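Local coordinates for periplasmic binding protein (Veillonella parvula, PDB 4MO9), which probably binds a solute in the periplasm, likely an iron-siderophore complex, and hands it to a membrane ABC transporter, as relatives of the TroA-like and FepB families do, at residues 42-47 against 98-103; 51-56 against 318-323; 62-67 against 87-92; 109-114 against 135-140; 119-124 against 142-147. One frame throughout, in Å; residues are numbered along the deposited sequence.

From the N terminus, strand 41-42 runs into contact 1, which closes a loop of 50 residues between 42-47 and 98-103. Inside that loop lies contact 3, joining the turn before strand 67-69 to the chain just past helix 79-88. Contact 2 starts at helix 52-59, crosses contact 1, and returns only at 318-323; its long loop encloses contacts 3, 4 and 5 and includes the passage through the second sheet. Contacts 4 and 5 follow contact 1 in series and cross each other: 109-114 meets 135-140, while strand 118-122 pairs with strand 143-147. Contacts 1, 3, 4 and 5 thus build up the parallel-sheet lobe, which contact 2 ties to the segment after strand 310-313.

Contact 1 (42-47 against 98-103)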
# COMPACT_ATOMS: atom_id res chain seq x y z
N VAL A 42 16.02 9.42 -7.59
CA VAL A 42 15.01 9.23 -8.64
C VAL A 42 13.95 8.27 -8.11
O VAL A 42 14.24 7.13 -7.74
CB VAL A 42 15.62 8.65 -9.94
CG1 VAL A 42 14.51 8.28 -10.93
CG2 VAL A 42 16.58 9.64 -10.58
N LEU A 43 12.71 8.75 -8.04
CA LEU A 43 11.60 7.94 -7.51
C LEU A 43 11.03 6.97 -8.54
O LEU A 43 10.96 7.28 -9.73
CB LEU A 43 10.46 8.86 -7.06
CG LEU A 43 10.82 9.90 -6.01
CD1 LEU A 43 9.63 10.85 -5.77
CD2 LEU A 43 11.23 9.20 -4.71
N GLN A 44 10.61 5.80 -8.06
CA GLN A 44 9.81 4.87 -8.84
C GLN A 44 8.67 4.36 -7.95
O GLN A 44 8.84 4.28 -6.71
CB GLN A 44 10.64 3.68 -9.32
CG GLN A 44 11.67 4.02 -10.36
CD GLN A 44 11.04 4.36 -11.71
OE1 GLN A 44 11.03 5.52 -12.13
NE2 GLN A 44 10.56 3.34 -12.40
N TRP A 45 7.56 4.01 -8.58
CA TRP A 45 6.36 3.46 -7.91
C TRP A 45 5.89 4.27 -6.69
O TRP A 45 5.55 3.70 -5.65
CB TRP A 45 6.60 2.00 -7.50
CG TRP A 45 6.54 1.04 -8.65
CD1 TRP A 45 6.56 1.36 -9.99
CD2 TRP A 45 6.42 -0.39 -8.58
NE1 TRP A 45 6.47 0.20 -10.75
CE2 TRP A 45 6.39 -0.88 -9.91
CE3 TRP A 45 6.35 -1.31 -7.52
CZ2 TRP A 45 6.27 -2.25 -10.20
CZ3 TRP A 45 6.23 -2.67 -7.82
CH2 TRP A 45 6.19 -3.12 -9.15
N SER A 46 5.84 5.60 -6.82
CA SER A 46 5.39 6.44 -5.72
C SER A 46 3.95 6.12 -5.31
O SER A 46 3.05 6.03 -6.15
CB SER A 46 5.56 7.93 -6.06
OG SER A 46 6.94 8.23 -6.17
N GLY A 47 3.75 5.92 -4.01
CA GLY A 47 2.44 5.58 -3.50
C GLY A 47 2.10 4.12 -3.72
O GLY A 47 0.96 3.70 -3.45
N VAL A 98 10.31 11.79 -14.52
CA VAL A 98 10.96 10.66 -15.19
C VAL A 98 9.96 9.55 -15.52
O VAL A 98 8.90 9.45 -14.89
CB VAL A 98 12.11 10.04 -14.34
CG1 VAL A 98 13.20 11.04 -14.10
CG2 VAL A 98 11.56 9.53 -13.00
N GLY A 99 10.29 8.72 -16.50
CA GLY A 99 9.42 7.61 -16.85
C GLY A 99 9.40 6.54 -15.77
O GLY A 99 10.07 6.68 -14.73
N THR A 100 8.65 5.47 -16.01
CA THR A 100 8.59 4.36 -15.08
C THR A 100 9.19 3.10 -15.72
O THR A 100 8.90 2.80 -16.88
CB THR A 100 7.13 4.12 -14.61
OG1 THR A 100 6.73 5.21 -13.77
CG2 THR A 100 7.01 2.83 -13.83
N ILE A 101 10.05 2.40 -14.98
CA ILE A 101 10.65 1.14 -15.45
C ILE A 101 9.56 0.17 -15.86
O ILE A 101 8.61 -0.04 -15.10
CB ILE A 101 11.49 0.47 -14.33
CG1 ILE A 101 12.71 1.33 -13.98
CG2 ILE A 101 11.94 -0.94 -14.75
CD1 ILE A 101 13.75 1.37 -15.08
N GLY A 102 9.68 -0.44 -17.04
CA GLY A 102 8.71 -1.43 -17.46
C GLY A 102 7.67 -0.81 -18.37
O GLY A 102 6.95 -1.52 -19.08
N ASP A 103 7.57 0.51 -18.33
CA ASP A 103 6.81 1.24 -19.33
C ASP A 103 7.76 1.58 -20.47
O ASP A 103 8.97 1.40 -20.36
CB ASP A 103 6.21 2.52 -18.75
CG ASP A 103 5.04 2.26 -17.83
OD1 ASP A 103 4.65 1.08 -17.68
OD2 ASP A 103 4.50 3.23 -17.26
O HOH W 1 6.69 4.78 -11.13
O HOH W 2 6.22 -0.64 -13.56
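Val42 meets Val98 through one methyl each, CG1 to CG2 at 3.8 Å, where the chain leaves strand 41-42. The Val42 branch that touches is the one opposite its own backbone N (chi1 172°). Leu43 adds its carbonyl O, which lies 4.0 Å from the same Val98 CG2. Gln44 gives the largest share of the buried surface: its side chain, bent at chi2, carries the terminal amide across to the backbone of Gly99 to Ile101 and crosses the Ile101 side chain at about a right angle. At Trp45 the link becomes watery. One water accepts from Trp45 N at 2.8 Å and also bonds Thr100 OG1 at 2.7 Å. A second accepts from Trp45 NE1 at 2.9 Å, in the indole plane, and donates to Ile101 O at 2.9 Å, so the pyrrole edge of the ring is tied to the opposite loop. Thr100 CG2 sits at this edge too, 4.1 Å from Trp45 NE1. The indole belongs to the pocket that holds trimethylamine oxide, and the second water probably helps fix its rotation. Beyond the two loops, Asp124 and Leu125 of helix 123-132 pack on Trp45, helix 52-59 covers Leu43, and Val111 of helix 108-112 backs both Val42 and Val98, while Val42 itself bonds through its backbone to Val118 of the adjoining strand.

Contact 2 (51-56 against 318-323); sequences PFFTIS and PREVFD
Phe53 and Phe322 form the aromatic part of this contact, an edge-to-face pair with centroids 4.7 Å apart and ring planes at 58°. Phe322 CE2 stands over the middle of the Phe53 ring, 3.7 Å from Phe53 CE1; a chi1 of 49°, with CG between the backbone N and the carbonyl carbon, turns the ring toward the helix. The other face of Phe53 receives Phe52 CD1 near its rim. Aliphatic packing continues beside the rings, Phe53 CB lying 3.8 Å from Val321 CG1, while the hydroxyl oxygen Thr54 OG1 rests 3.4 Å from Val321 CB and takes its hydrogen bond with Tyr149. The polar part is built around the carboxylate of Glu320, whose plane is nearly perpendicular to the Phe53 ring and whose OE2 lies at the ring edge. Two waters carry it to the first turn of helix 52-59: one accepts from Phe53 N and donates to Glu320 OE2 at 2.6 Å, the other accepts from Thr54 N and donates to Glu320 OE1 at 2.8 Å. Within its own turn, Val321 N binds the anti lone pair of Glu320 OE1 at 3.0 Å. From the other side of the contact, Gly49 N, just ahead of helix 52-59, bonds OE2. A buried carboxylate is thereby satisfied close to amides of a helix start, which would probably favour its charged form. Glu320 to Asp323 form a type I beta turn, and its meeting with helix 52-59 joins parts of the two lobes, as at the interface of a two-lobed periplasmic binding protein.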
# COMPACT_ATOMS: atom_id res chain seq x y z
N PRO A 51 9.79 4.24 -2.70
CA PRO A 51 10.23 4.92 -1.47
C PRO A 51 9.48 6.22 -1.12
O PRO A 51 9.67 6.71 -0.01
CB PRO A 51 11.70 5.25 -1.76
CG PRO A 51 11.72 5.45 -3.25
CD PRO A 51 10.80 4.36 -3.78
N PHE A 52 8.64 6.75 -2.02
CA PHE A 52 8.05 8.09 -1.80
C PHE A 52 7.50 8.36 -0.40
O PHE A 52 7.88 9.35 0.24
CB PHE A 52 6.96 8.40 -2.83
CG PHE A 52 6.25 9.70 -2.57
CD1 PHE A 52 4.99 9.71 -1.96
CD2 PHE A 52 6.84 10.91 -2.89
CE1 PHE A 52 4.34 10.91 -1.70
CE2 PHE A 52 6.20 12.12 -2.64
CZ PHE A 52 4.94 12.11 -2.03
N PHE A 53 6.59 7.52 0.07
CA PHE A 53 6.00 7.75 1.39
C PHE A 53 7.04 7.62 2.50
O PHE A 53 7.00 8.37 3.48
CB PHE A 53 4.84 6.80 1.66
CG PHE A 53 3.51 7.34 1.20
CD1 PHE A 53 2.77 6.65 0.25
CD2 PHE A 53 3.01 8.52 1.72
CE1 PHE A 53 1.54 7.14 -0.18
CE2 PHE A 53 1.77 9.01 1.29
CZ PHE A 53 1.05 8.32 0.35
N THR A 54 7.96 6.67 2.37
CA THR A 54 9.04 6.55 3.35
C THR A 54 9.92 7.80 3.36
O THR A 54 10.24 8.36 4.43
CB THR A 54 9.88 5.29 3.11
OG1 THR A 54 8.99 4.16 3.04
CG2 THR A 54 10.90 5.08 4.23
N ILE A 55 10.30 8.27 2.17
CA ILE A 55 11.13 9.46 2.09
C ILE A 55 10.42 10.67 2.70
O ILE A 55 11.02 11.43 3.47
CB ILE A 55 11.59 9.73 0.63
CG1 ILE A 55 12.49 8.58 0.16
CG2 ILE A 55 12.30 11.06 0.51
CD1 ILE A 55 12.98 8.71 -1.31
N SER A 56 9.13 10.83 2.40
CA SER A 56 8.37 11.95 2.94
C SER A 56 8.31 11.85 4.46
O SER A 56 8.40 12.86 5.16
CB SER A 56 6.95 11.97 2.37
OG SER A 56 6.96 12.00 0.96
N PRO A 318 -1.99 -1.20 1.45
CA PRO A 318 -0.98 -2.26 1.58
C PRO A 318 0.35 -1.99 0.86
O PRO A 318 0.48 -1.00 0.14
CB PRO A 318 -1.66 -3.46 0.91
CG PRO A 318 -3.13 -3.23 1.16
CD PRO A 318 -3.27 -1.74 0.93
N ARG A 319 1.29 -2.92 1.03
CA ARG A 319 2.65 -2.81 0.48
C ARG A 319 3.24 -1.40 0.64
O ARG A 319 3.87 -0.86 -0.28
CB ARG A 319 2.75 -3.36 -0.97
CG ARG A 319 1.70 -2.89 -2.00
CD ARG A 319 2.03 -1.53 -2.64
NE ARG A 319 1.06 -1.14 -3.68
CZ ARG A 319 0.05 -0.29 -3.48
NH1 ARG A 319 -0.13 0.27 -2.28
NH2 ARG A 319 -0.78 0.02 -4.48
N GLU A 320 3.06 -0.83 1.83
CA GLU A 320 3.58 0.51 2.11
C GLU A 320 4.05 0.66 3.54
O GLU A 320 3.71 -0.15 4.43
CB GLU A 320 2.53 1.60 1.82
CG GLU A 320 2.63 2.25 0.43
CD GLU A 320 3.95 2.98 0.20
OE1 GLU A 320 4.75 3.16 1.16
OE2 GLU A 320 4.20 3.40 -0.97
N VAL A 321 4.81 1.73 3.76
CA VAL A 321 5.40 2.01 5.07
C VAL A 321 4.34 2.16 6.15
O VAL A 321 4.60 1.85 7.32
CB VAL A 321 6.33 3.25 5.01
CG1 VAL A 321 5.51 4.52 4.67
CG2 VAL A 321 7.11 3.42 6.32
N PHE A 322 3.14 2.62 5.77
CA PHE A 322 2.08 2.82 6.75
C PHE A 322 1.06 1.65 6.83
O PHE A 322 -0.02 1.81 7.42
CB PHE A 322 1.34 4.16 6.52
CG PHE A 322 0.91 4.40 5.09
CD1 PHE A 322 0.37 3.38 4.32
CD2 PHE A 322 1.03 5.67 4.52
CE1 PHE A 322 -0.02 3.60 2.99
CE2 PHE A 322 0.64 5.91 3.20
CZ PHE A 322 0.11 4.87 2.43
N ASP A 323 1.39 0.50 6.24
CA ASP A 323 0.40 -0.58 6.12
C ASP A 323 0.11 -1.34 7.42
O ASP A 323 -0.72 -2.25 7.43
CB ASP A 323 0.65 -1.53 4.92
CG ASP A 323 1.78 -2.54 5.14
OD1 ASP A 323 2.26 -2.76 6.29
OD2 ASP A 323 2.22 -3.12 4.13
O HOH W 3 5.64 5.38 -1.85
O HOH W 4 7.35 4.16 0.92

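Contact 3 (62-67 against 87-92); sequences DTPKVI and AEMPEL
Pro64 and Met89, a selenomethionine in this crystal, make the main apolar contact, with the selenium set against the CG-CD edge of the proline ring. Pro64 CG and Pro64 CD each lie 3.7 Å from Met89 SE. Behind it Met89 CG approaches Pro64 CG to 3.8 Å. The side chain springs from the first residue past helix 79-88, with CG opposite the backbone N (chi1 -176°), and stays extended to the selenium before bending at chi3. Thr63 adds its CB, 4.0 Å from Met89 SE, while its hydroxyl bonds to Gly60 O. Leu92 CD2 comes more loosely to Pro64 CG, at 4.4 Å.

Polar groups lie at the margin. The chain of Glu91 passes beside the CB-CG edge of the proline, its OE1 3.9 Å from Pro64 CG. Lys65 NZ is engaged by Asp62 OD1 in a salt bridge of 2.9 Å within the same turn, and Glu91 OE1 stands too far from that ammonium for a direct pair, although the opposite charges may attract weakly. No hydrogen bond spans the two segments, so their cohesion here is van der Waals packing of a proline ring against selenium and aliphatic carbons, with charge kept to the exposed side.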
# COMPACT_ATOMS: atom_id res chain seq x y z
N ASP A 62 11.33 18.93 4.20
CA ASP A 62 12.54 18.95 3.37
C ASP A 62 12.50 17.92 2.25
O ASP A 62 13.49 17.76 1.52
CB ASP A 62 13.79 18.72 4.23
CG ASP A 62 14.04 19.84 5.21
OD1 ASP A 62 13.78 21.01 4.86
OD2 ASP A 62 14.50 19.54 6.34
N THR A 63 11.38 17.22 2.11
CA THR A 63 11.24 16.18 1.09
C THR A 63 11.69 16.59 -0.33
O THR A 63 12.44 15.84 -0.96
CB THR A 63 9.79 15.61 1.05
OG1 THR A 63 9.52 14.93 2.28
CG2 THR A 63 9.64 14.63 -0.09
N PRO A 64 11.26 17.75 -0.83
CA PRO A 64 11.66 18.08 -2.21
C PRO A 64 13.18 18.29 -2.38
O PRO A 64 13.69 18.14 -3.49
CB PRO A 64 10.93 19.40 -2.49
CG PRO A 64 9.79 19.43 -1.51
CD PRO A 64 10.35 18.78 -0.28
N LYS A 65 13.87 18.62 -1.29
CA LYS A 65 15.31 18.91 -1.35
C LYS A 65 16.20 17.70 -1.63
O LYS A 65 17.41 17.85 -1.83
CB LYS A 65 15.76 19.58 -0.06
CG LYS A 65 15.03 20.87 0.29
CD LYS A 65 15.72 21.56 1.46
CE LYS A 65 15.02 22.86 1.84
NZ LYS A 65 13.68 22.61 2.45
N VAL A 66 15.63 16.50 -1.63
CA VAL A 66 16.42 15.29 -1.88
C VAL A 66 15.97 14.52 -3.12
O VAL A 66 16.52 13.45 -3.43
CB VAL A 66 16.39 14.31 -0.67
CG1 VAL A 66 16.84 15.02 0.61
CG2 VAL A 66 15.00 13.73 -0.50
N ILE A 67 14.96 15.03 -3.82
CA ILE A 67 14.42 14.32 -4.98
C ILE A 67 14.86 14.99 -6.29
O ILE A 67 14.56 16.16 -6.51
CB ILE A 67 12.88 14.27 -4.95
CG1 ILE A 67 12.39 13.51 -3.71
CG2 ILE A 67 12.34 13.61 -6.22
CD1 ILE A 67 10.91 13.70 -3.42
N ALA A 87 -0.88 20.43 -3.33
CA ALA A 87 -1.53 21.59 -2.74
C ALA A 87 -0.75 22.07 -1.52
O ALA A 87 -0.58 23.27 -1.31
CB ALA A 87 -2.96 21.26 -2.35
N GLU A 88 -0.27 21.11 -0.73
CA GLU A 88 0.41 21.44 0.52
C GLU A 88 1.93 21.57 0.34
O GLU A 88 2.60 22.21 1.15
CB GLU A 88 0.07 20.41 1.60
CG GLU A 88 -1.45 20.22 1.76
CD GLU A 88 -1.85 19.44 3.00
OE1 GLU A 88 -0.98 18.75 3.59
OE2 GLU A 88 -3.04 19.52 3.39
N MSE A 89 2.45 20.97 -0.73
CA MSE A 89 3.88 21.01 -1.03
C MSE A 89 4.07 21.23 -2.54
O MSE A 89 4.45 20.31 -3.25
CB MSE A 89 4.53 19.69 -0.60
CG MSE A 89 6.03 19.64 -0.76
SE MSE A 89 6.74 18.00 0.01
CE MSE A 89 6.63 18.59 1.89
N PRO A 90 3.79 22.45 -3.02
CA PRO A 90 3.77 22.72 -4.47
C PRO A 90 5.09 22.44 -5.18
O PRO A 90 5.10 22.25 -6.40
CB PRO A 90 3.41 24.21 -4.56
CG PRO A 90 3.67 24.77 -3.18
CD PRO A 90 3.41 23.63 -2.23
N GLU A 91 6.19 22.41 -4.44
CA GLU A 91 7.49 22.17 -5.05
C GLU A 91 7.59 20.78 -5.67
O GLU A 91 8.46 20.53 -6.50
CB GLU A 91 8.61 22.35 -4.03
CG GLU A 91 8.77 23.77 -3.51
CD GLU A 91 9.75 23.84 -2.36
OE1 GLU A 91 9.41 23.35 -1.26
OE2 GLU A 91 10.86 24.38 -2.56
N LEU A 92 6.69 19.89 -5.26
CA LEU A 92 6.70 18.53 -5.79
C LEU A 92 6.42 18.52 -7.29
O LEU A 92 6.96 17.68 -8.03
CB LEU A 92 5.66 17.65 -5.07
CG LEU A 92 5.96 17.21 -3.63
CD1 LEU A 92 4.81 16.38 -3.09
CD2 LEU A 92 7.27 16.41 -3.57

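Contact 4 (109-114 against 135-140)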
# COMPACT_ATOMS: atom_id res chain seq x y z
N GLU A 109 18.75 7.61 -20.51
CA GLU A 109 19.58 8.79 -20.76
C GLU A 109 18.99 10.05 -20.12
O GLU A 109 19.72 10.92 -19.65
CB GLU A 109 19.78 8.99 -22.27
CG GLU A 109 20.72 7.99 -22.94
CD GLU A 109 20.12 6.59 -23.06
OE1 GLU A 109 18.88 6.47 -23.14
OE2 GLU A 109 20.89 5.60 -23.07
N GLN A 110 17.66 10.15 -20.10
CA GLN A 110 16.99 11.30 -19.48
C GLN A 110 17.22 11.28 -17.97
O GLN A 110 17.43 12.32 -17.34
CB GLN A 110 15.49 11.29 -19.80
CG GLN A 110 14.72 12.51 -19.30
CD GLN A 110 14.02 12.28 -17.97
OE1 GLN A 110 13.60 13.23 -17.30
NE2 GLN A 110 13.89 11.02 -17.58
N VAL A 111 17.19 10.08 -17.40
CA VAL A 111 17.42 9.93 -15.97
C VAL A 111 18.87 10.24 -15.60
O VAL A 111 19.12 11.01 -14.66
CB VAL A 111 17.05 8.52 -15.49
CG1 VAL A 111 17.39 8.38 -14.02
CG2 VAL A 111 15.57 8.25 -15.75
N VAL A 112 19.81 9.65 -16.33
CA VAL A 112 21.24 9.91 -16.13
C VAL A 112 21.54 11.41 -16.19
O VAL A 112 22.40 11.92 -15.47
CB VAL A 112 22.10 9.16 -17.17
CG1 VAL A 112 23.57 9.56 -17.09
CG2 VAL A 112 21.96 7.65 -16.99
N ALA A 113 20.80 12.11 -17.04
CA ALA A 113 21.00 13.54 -17.23
C ALA A 113 20.58 14.37 -16.02
O ALA A 113 20.88 15.56 -15.94
CB ALA A 113 20.26 14.00 -18.46
N LEU A 114 19.88 13.74 -15.08
CA LEU A 114 19.49 14.41 -13.84
C LEU A 114 20.59 14.34 -12.77
O LEU A 114 20.43 14.87 -11.67
CB LEU A 114 18.21 13.79 -13.29
CG LEU A 114 16.96 13.91 -14.16
CD1 LEU A 114 15.83 13.20 -13.47
CD2 LEU A 114 16.59 15.36 -14.39
N ALA A 135 22.34 -1.64 -15.93
CA ALA A 135 23.67 -1.51 -16.53
C ALA A 135 23.96 -0.04 -16.84
O ALA A 135 25.09 0.43 -16.65
CB ALA A 135 23.81 -2.36 -17.78
N LYS A 136 22.95 0.68 -17.30
CA LYS A 136 23.12 2.09 -17.63
C LYS A 136 23.27 2.95 -16.37
O LYS A 136 24.05 3.91 -16.36
CB LYS A 136 21.99 2.59 -18.52
CG LYS A 136 22.04 1.98 -19.93
CD LYS A 136 20.99 2.58 -20.84
CE LYS A 136 21.06 1.99 -22.24
NZ LYS A 136 19.96 2.51 -23.09
N MSE A 137 22.54 2.58 -15.33
CA MSE A 137 22.65 3.27 -14.04
C MSE A 137 24.04 3.03 -13.45
O MSE A 137 24.71 3.98 -12.99
CB MSE A 137 21.56 2.79 -13.08
CG MSE A 137 20.10 2.95 -13.57
SE MSE A 137 19.60 4.80 -13.91
CE MSE A 137 19.61 4.69 -15.87
N ASP A 138 24.50 1.78 -13.49
CA ASP A 138 25.85 1.42 -13.02
C ASP A 138 26.93 2.20 -13.78
O ASP A 138 27.83 2.81 -13.17
CB ASP A 138 26.10 -0.08 -13.21
CG ASP A 138 25.27 -0.96 -12.27
OD1 ASP A 138 24.69 -0.44 -11.30
OD2 ASP A 138 25.23 -2.19 -12.49
N ALA A 139 26.85 2.18 -15.10
CA ALA A 139 27.80 2.90 -15.94
C ALA A 139 27.90 4.38 -15.58
O ALA A 139 28.97 4.98 -15.69
CB ALA A 139 27.46 2.73 -17.41
N ALA A 140 26.79 4.97 -15.13
CA ALA A 140 26.74 6.39 -14.80
C ALA A 140 27.13 6.68 -13.35
O ALA A 140 27.16 7.84 -12.94
CB ALA A 140 25.36 6.96 -15.09
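Val112 and Ala140 have the nearest CA atoms of the two segments, 6.7 Å apart, where the last turns of helices 108-112 and 134-139 come together. They belong to the parallel-sheet lobe of the periplasmic-binding-protein fold, each helix leading by a short loop into a strand of that sheet, 118-122 and 143-147 respectively. Apolar side chains fill the inner part. The two methyls of Val112 divide their work: CG1, placed opposite the backbone N (chi1 173°), touches Ala140 CB at 3.7 Å, while CG2 approaches Met137 CE to 3.9 Å and also lies near Ala140 CB. Met137, a selenomethionine here, bends at both chi2 and chi3, which folds its methyl back toward Val112 and leaves the selenium 4.2 Å from Val111 CG1. Ala108 packs against Met137 as well, and Phe106 against Val111, so the inner side of this contact is greasy and largely buried. Ala140 and Val112 lie nearer the surface. Val112 CG2 also passes the carbonyl of Lys136, at 4.3 Å from its O. On the solvent side a single salt bridge spans the helices, both of its residues exposed. Lys136 runs out fully extended beyond CG, and its aliphatic part passes along the carboxylate of Glu109, whose own chain bends at chi2 to meet it. Glu109 OE2 receives the ammonium on its syn lone pair, Lys136 NZ lying 3.2 Å away.

Contact 5 (119-124 against 142-147); sequences IFIPVD and IQTIYI
Ile119 N donates to Gln143 O at 3.0 Å, the first of five backbone bonds that pair strands 118-122 and 143-147. Ile119 O then accepts from Ile145 N, Ile121 N gives to Ile145 O at 3.0 Å, and Ile121 O takes Ile147 N at 3.1 Å. The last bond, Val123 N to Ile147 O, is the shortest at 2.8 Å and reaches past the strand to where helix 123-132 begins; it meets the carbonyl nearly head-on, whereas Ile147 N stands well above the carbonyl plane of Ile121. Alpha hydrogens add to the pairing, as between Phe120 CA and Ile145 O at 3.3 Å. The strands run parallel, their axes 33° apart, and the chain between them is helical: a right-handed beta-alpha-beta crossover of the kind that builds Rossmann-like lobes, with 143-147 the outermost strand of this sheet. Side chains in register lie next to each other. On one face Phe120 lies along Ile145, CD1 to CB at 3.7 Å, and Ile164 and Ala167 of helix 154-168 cover the phenyl ring. On the other, Ile121 CB packs against Tyr146 CD1 at 3.7 Å, and the edge of that ring comes up to the carbonyl oxygen of Ile121. Thr144 CG2 sits over one face of the same ring, toward its rim. Helix 123-132 closes this side: the Tyr146 hydroxyl bonds to Glu130, that of Thr144 to Tyr129, and Tyr129 also packs against Ile119 and Ile121.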
# COMPACT_ATOMS: atom_id res chain seq x y z
N ILE A 119 18.77 5.39 -6.73
CA ILE A 119 17.41 5.03 -7.09
C ILE A 119 17.00 3.84 -6.23
O ILE A 119 17.77 2.87 -6.13
CB ILE A 119 17.31 4.71 -8.61
CG1 ILE A 119 15.91 4.24 -8.98
CG2 ILE A 119 18.31 3.65 -9.03
CD1 ILE A 119 15.76 4.09 -10.47
N PHE A 120 15.84 3.93 -5.58
CA PHE A 120 15.30 2.82 -4.80
C PHE A 120 14.35 2.02 -5.68
O PHE A 120 13.44 2.58 -6.32
CB PHE A 120 14.55 3.32 -3.55
CG PHE A 120 15.40 4.15 -2.62
CD1 PHE A 120 16.21 3.53 -1.66
CD2 PHE A 120 15.41 5.53 -2.70
CE1 PHE A 120 17.01 4.28 -0.80
CE2 PHE A 120 16.22 6.30 -1.84
CZ PHE A 120 17.02 5.68 -0.89
N ILE A 121 14.56 0.71 -5.71
CA ILE A 121 13.76 -0.15 -6.59
C ILE A 121 13.08 -1.25 -5.80
O ILE A 121 13.75 -2.03 -5.13
CB ILE A 121 14.65 -0.80 -7.67
CG1 ILE A 121 15.26 0.28 -8.58
CG2 ILE A 121 13.83 -1.81 -8.51
CD1 ILE A 121 14.24 0.92 -9.56
N PRO A 122 11.74 -1.33 -5.87
CA PRO A 122 11.08 -2.46 -5.21
C PRO A 122 11.52 -3.80 -5.81
O PRO A 122 11.79 -3.89 -7.02
CB PRO A 122 9.59 -2.21 -5.50
CG PRO A 122 9.49 -0.70 -5.65
CD PRO A 122 10.78 -0.34 -6.39
N VAL A 123 11.63 -4.82 -4.97
CA VAL A 123 11.97 -6.16 -5.45
C VAL A 123 11.04 -6.64 -6.56
O VAL A 123 11.48 -7.30 -7.51
CB VAL A 123 11.99 -7.17 -4.27
CG1 VAL A 123 11.95 -8.61 -4.76
CG2 VAL A 123 13.24 -6.93 -3.40
N ASP A 124 9.75 -6.32 -6.47
CA ASP A 124 8.80 -6.71 -7.51
C ASP A 124 9.13 -6.07 -8.87
O ASP A 124 8.64 -6.50 -9.91
CB ASP A 124 7.36 -6.37 -7.09
CG ASP A 124 6.76 -7.43 -6.16
OD1 ASP A 124 7.53 -8.27 -5.64
OD2 ASP A 124 5.52 -7.41 -5.96
N ILE A 142 25.42 5.66 -10.66
CA ILE A 142 24.23 5.80 -9.82
C ILE A 142 24.01 4.53 -9.00
O ILE A 142 24.07 3.42 -9.54
CB ILE A 142 22.98 6.09 -10.69
CG1 ILE A 142 23.20 7.38 -11.50
CG2 ILE A 142 21.73 6.18 -9.84
CD1 ILE A 142 22.38 7.46 -12.77
N GLN A 143 23.76 4.68 -7.70
CA GLN A 143 23.61 3.52 -6.82
C GLN A 143 22.19 2.98 -6.82
O GLN A 143 21.23 3.75 -6.91
CB GLN A 143 24.06 3.85 -5.40
CG GLN A 143 25.48 4.41 -5.34
CD GLN A 143 26.48 3.50 -6.03
OE1 GLN A 143 26.61 2.32 -5.68
NE2 GLN A 143 27.17 4.03 -7.04
N THR A 144 22.06 1.66 -6.72
CA THR A 144 20.74 1.03 -6.64
C THR A 144 20.55 0.47 -5.22
O THR A 144 21.47 -0.17 -4.67
CB THR A 144 20.65 -0.15 -7.63
OG1 THR A 144 20.73 0.35 -8.98
CG2 THR A 144 19.35 -0.92 -7.44
N ILE A 145 19.39 0.73 -4.62
CA ILE A 145 19.06 0.17 -3.31
C ILE A 145 17.71 -0.55 -3.40
O ILE A 145 16.68 0.09 -3.65
CB ILE A 145 19.03 1.26 -2.21
CG1 ILE A 145 20.44 1.86 -2.03
CG2 ILE A 145 18.55 0.70 -0.90
CD1 ILE A 145 20.51 2.90 -0.89
N TYR A 146 17.70 -1.87 -3.21
CA TYR A 146 16.42 -2.61 -3.31
C TYR A 146 15.64 -2.55 -2.01
O TYR A 146 16.22 -2.64 -0.93
CB TYR A 146 16.67 -4.07 -3.71
CG TYR A 146 17.21 -4.19 -5.12
CD1 TYR A 146 16.50 -3.67 -6.20
CD2 TYR A 146 18.42 -4.81 -5.37
CE1 TYR A 146 16.99 -3.76 -7.49
CE2 TYR A 146 18.93 -4.91 -6.66
CZ TYR A 146 18.20 -4.38 -7.71
OH TYR A 146 18.69 -4.47 -8.99
N ILE A 147 14.32 -2.39 -2.11
CA ILE A 147 13.45 -2.35 -0.94
C ILE A 147 12.27 -3.30 -1.23
O ILE A 147 12.08 -3.72 -2.38
CB ILE A 147 12.92 -0.93 -0.68
CG1 ILE A 147 12.05 -0.46 -1.86
CG2 ILE A 147 14.08 0.06 -0.44
CD1 ILE A 147 11.30 0.85 -1.59